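Local coordinates for urea carboxylase (Thermus thermophilus, PDB 3OEP), which is of unknown function but is homologous to the bacterial proteins KipI and KipA, fused in one chain, and is probably not an allophanate hydrolase, at residues A[428-436]-A[446-454]. Numbering follows the deposited sequence.
Sequences PEVPGGEGL and QVPPSGRPL
G433 gives its backbone N-H to the carbonyl O of V447, the one direct hydrogen bond joining 428-436 to 446-454 (N to O 3.1 Å, 156° at the hydrogen). The same oxygen lies 3.1 Å from CA of G432, a CA-H...O contact, and with P448 O 3.6 Å from that CA the backbones close in at G432, which has no side chain. The V447 side chain points toward 428-436, and its CG1, trans to the backbone N (chi1 -172°), lies against the backbone of the loop, 3.4 Å from V430 O and 3.6 Å from G432 CA. The V430 and V447 side chains cross nearly at right angles, their CG1 methyls 3.9 Å apart, and V430 also touches helix 402-408 and F413. The P449 ring lies along G433, its CD 3.6 Å from G433 O and its CG near CB of E434, whose extended chain carries OE1 to a salt bridge with R137. Two waters bridge the backbones: one lies 2.7 Å from both V430 O and P448 O, the other accepts from G432 N and donates to P449 O. Backbone hydrogen bonds pair Q446 with L454, so 448-453 forms the loop of a beta hairpin, over which 428-433 passes. A467 bonds to both V447 and G433, tying this crossing to the start of the neighbouring strand 467-472 in the mixed beta-sheet of the cyclophilin-like carboxyltransferase A/B region.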
loop_
_atom_site.group_PDB
_atom_site.type_symbol
_atom_site.label_atom_id
_atom_site.label_comp_id
_atom_site.label_asym_id
_atom_site.label_seq_id
_atom_site.Cartn_x
_atom_site.Cartn_y
_atom_site.Cartn_z
ATOM N N PRO A 428 -23.860 -9.069 -7.461
ATOM C CA PRO A 428 -23.922 -9.957 -8.625
ATOM C C PRO A 428 -22.574 -10.616 -8.932
ATOM O O PRO A 428 -21.530 -9.986 -8.752
ATOM C CB PRO A 428 -24.308 -9.010 -9.764
ATOM C CG PRO A 428 -25.015 -7.881 -9.113
ATOM C CD PRO A 428 -24.472 -7.754 -7.723
ATOM N N GLU A 429 -22.603 -11.865 -9.391
ATOM C CA GLU A 429 -21.381 -12.567 -9.784
ATOM C C GLU A 429 -20.685 -11.833 -10.933
ATOM O O GLU A 429 -21.328 -11.469 -11.916
ATOM C CB GLU A 429 -21.691 -14.010 -10.201
ATOM N N VAL A 430 -19.382 -11.602 -10.786
ATOM C CA VAL A 430 -18.562 -10.958 -11.819
ATOM C C VAL A 430 -17.463 -11.930 -12.254
ATOM O O VAL A 430 -16.715 -12.427 -11.411
ATOM C CB VAL A 430 -17.902 -9.657 -11.298
ATOM C CG1 VAL A 430 -17.062 -8.988 -12.394
ATOM C CG2 VAL A 430 -18.963 -8.691 -10.769
ATOM N N PRO A 431 -17.361 -12.213 -13.567
ATOM C CA PRO A 431 -16.276 -13.093 -14.011
ATOM C C PRO A 431 -14.898 -12.475 -13.752
ATOM O O PRO A 431 -14.679 -11.291 -14.036
ATOM C CB PRO A 431 -16.534 -13.269 -15.513
ATOM C CG PRO A 431 -17.514 -12.229 -15.889
ATOM C CD PRO A 431 -18.257 -11.821 -14.670
ATOM N N GLY A 432 -13.995 -13.265 -13.180
ATOM C CA GLY A 432 -12.662 -12.790 -12.850
ATOM C C GLY A 432 -11.585 -13.614 -13.518
ATOM O O GLY A 432 -11.849 -14.358 -14.472
ATOM N N GLY A 433 -10.362 -13.477 -13.023
ATOM C CA GLY A 433 -9.238 -14.211 -13.584
ATOM C C GLY A 433 -7.974 -14.034 -12.775
ATOM O O GLY A 433 -7.943 -13.281 -11.802
ATOM N N GLU A 434 -6.933 -14.746 -13.186
ATOM C CA GLU A 434 -5.635 -14.668 -12.535
ATOM C C GLU A 434 -4.533 -14.922 -13.555
ATOM O O GLU A 434 -4.695 -15.741 -14.462
ATOM C CB GLU A 434 -5.545 -15.693 -11.404
ATOM C CG GLU A 434 -4.286 -15.567 -10.563
ATOM C CD GLU A 434 -4.269 -16.496 -9.368
ATOM O OE1 GLU A 434 -5.026 -17.492 -9.362
ATOM O OE2 GLU A 434 -3.482 -16.231 -8.433
ATOM N N GLY A 435 -3.418 -14.217 -13.392
ATOM C CA GLY A 435 -2.242 -14.380 -14.249
ATOM C C GLY A 435 -0.998 -13.987 -13.478
ATOM O O GLY A 435 -1.044 -13.887 -12.253
ATOM N N LEU A 436 0.116 -13.767 -14.179
ATOM C CA LEU A 436 1.334 -13.285 -13.522
ATOM C C LEU A 436 1.060 -11.950 -12.845
ATOM O O LEU A 436 0.247 -11.156 -13.327
ATOM C CB LEU A 436 2.499 -13.109 -14.510
ATOM C CG LEU A 436 3.377 -14.309 -14.864
ATOM C CD1 LEU A 436 4.410 -13.874 -15.896
ATOM C CD2 LEU A 436 4.062 -14.907 -13.644
ATOM N N GLN A 446 -10.516 -5.400 -8.435
ATOM C CA GLN A 446 -9.870 -6.699 -8.517
ATOM C C GLN A 446 -10.905 -7.801 -8.405
ATOM O O GLN A 446 -11.674 -7.824 -7.454
ATOM C CB GLN A 446 -8.854 -6.829 -7.381
ATOM C CG GLN A 446 -7.969 -8.038 -7.465
ATOM C CD GLN A 446 -6.881 -8.008 -6.417
ATOM O OE1 GLN A 446 -5.763 -7.557 -6.674
ATOM N NE2 GLN A 446 -7.208 -8.477 -5.222
ATOM N N VAL A 447 -10.922 -8.715 -9.375
ATOM C CA VAL A 447 -11.914 -9.794 -9.415
ATOM C C VAL A 447 -11.219 -11.144 -9.624
ATOM O O VAL A 447 -10.764 -11.458 -10.727
ATOM C CB VAL A 447 -12.964 -9.563 -10.527
ATOM C CG1 VAL A 447 -14.090 -10.588 -10.415
ATOM C CG2 VAL A 447 -13.527 -8.143 -10.447
ATOM N N PRO A 448 -11.119 -11.946 -8.552
ATOM C CA PRO A 448 -10.460 -13.238 -8.669
ATOM C C PRO A 448 -11.379 -14.247 -9.348
ATOM O O PRO A 448 -12.577 -14.002 -9.445
ATOM C CB PRO A 448 -10.215 -13.631 -7.218
ATOM C CG PRO A 448 -11.350 -13.011 -6.467
ATOM C CD PRO A 448 -11.728 -11.753 -7.222
ATOM N N PRO A 449 -10.826 -15.380 -9.807
ATOM C CA PRO A 449 -11.657 -16.401 -10.460
ATOM C C PRO A 449 -12.848 -16.801 -9.596
ATOM O O PRO A 449 -13.963 -16.947 -10.100
ATOM C CB PRO A 449 -10.693 -17.576 -10.635
ATOM C CG PRO A 449 -9.342 -16.959 -10.658
ATOM C CD PRO A 449 -9.414 -15.790 -9.723
ATOM N N SER A 450 -12.587 -16.993 -8.306
ATOM C CA SER A 450 -13.629 -17.260 -7.325
ATOM C C SER A 450 -13.378 -16.383 -6.109
ATOM O O SER A 450 -12.296 -16.422 -5.525
ATOM C CB SER A 450 -13.623 -18.736 -6.920
ATOM O OG SER A 450 -14.642 -19.010 -5.973
ATOM N N GLY A 451 -14.374 -15.587 -5.739
ATOM C CA GLY A 451 -14.253 -14.692 -4.595
ATOM C C GLY A 451 -14.876 -13.343 -4.865
ATOM O O GLY A 451 -15.379 -13.079 -5.961
ATOM N N ARG A 452 -14.822 -12.482 -3.855
ATOM C CA ARG A 452 -15.482 -11.188 -3.905
ATOM C C ARG A 452 -14.610 -10.155 -4.619
ATOM O O ARG A 452 -13.388 -10.148 -4.445
ATOM C CB ARG A 452 -15.778 -10.709 -2.485
ATOM C CG ARG A 452 -16.712 -11.624 -1.703
ATOM C CD ARG A 452 -16.737 -11.245 -0.242
ATOM N NE ARG A 452 -17.606 -12.119 0.541
ATOM C CZ ARG A 452 -17.844 -11.974 1.843
ATOM N NH1 ARG A 452 -17.281 -10.984 2.529
ATOM N NH2 ARG A 452 -18.655 -12.824 2.463
ATOM N N PRO A 453 -15.234 -9.268 -5.412
ATOM C CA PRO A 453 -14.477 -8.136 -5.941
ATOM C C PRO A 453 -13.919 -7.254 -4.822
ATOM O O PRO A 453 -14.569 -7.088 -3.791
ATOM C CB PRO A 453 -15.512 -7.365 -6.760
ATOM C CG PRO A 453 -16.568 -8.357 -7.083
ATOM C CD PRO A 453 -16.619 -9.285 -5.915
ATOM N N LEU A 454 -12.723 -6.713 -5.034
ATOM C CA LEU A 454 -12.061 -5.833 -4.073
ATOM C C LEU A 454 -11.597 -4.582 -4.815
ATOM O O LEU A 454 -10.818 -4.682 -5.770
ATOM C CB LEU A 454 -10.849 -6.536 -3.455
ATOM C CG LEU A 454 -9.998 -5.740 -2.463
ATOM C CD1 LEU A 454 -10.742 -5.548 -1.147
ATOM C CD2 LEU A 454 -8.664 -6.436 -2.222
HETATM O O HOH W 1 -15.307 -13.950 -9.622
HETATM O O HOH W 2 -14.628 -16.062 -12.809
#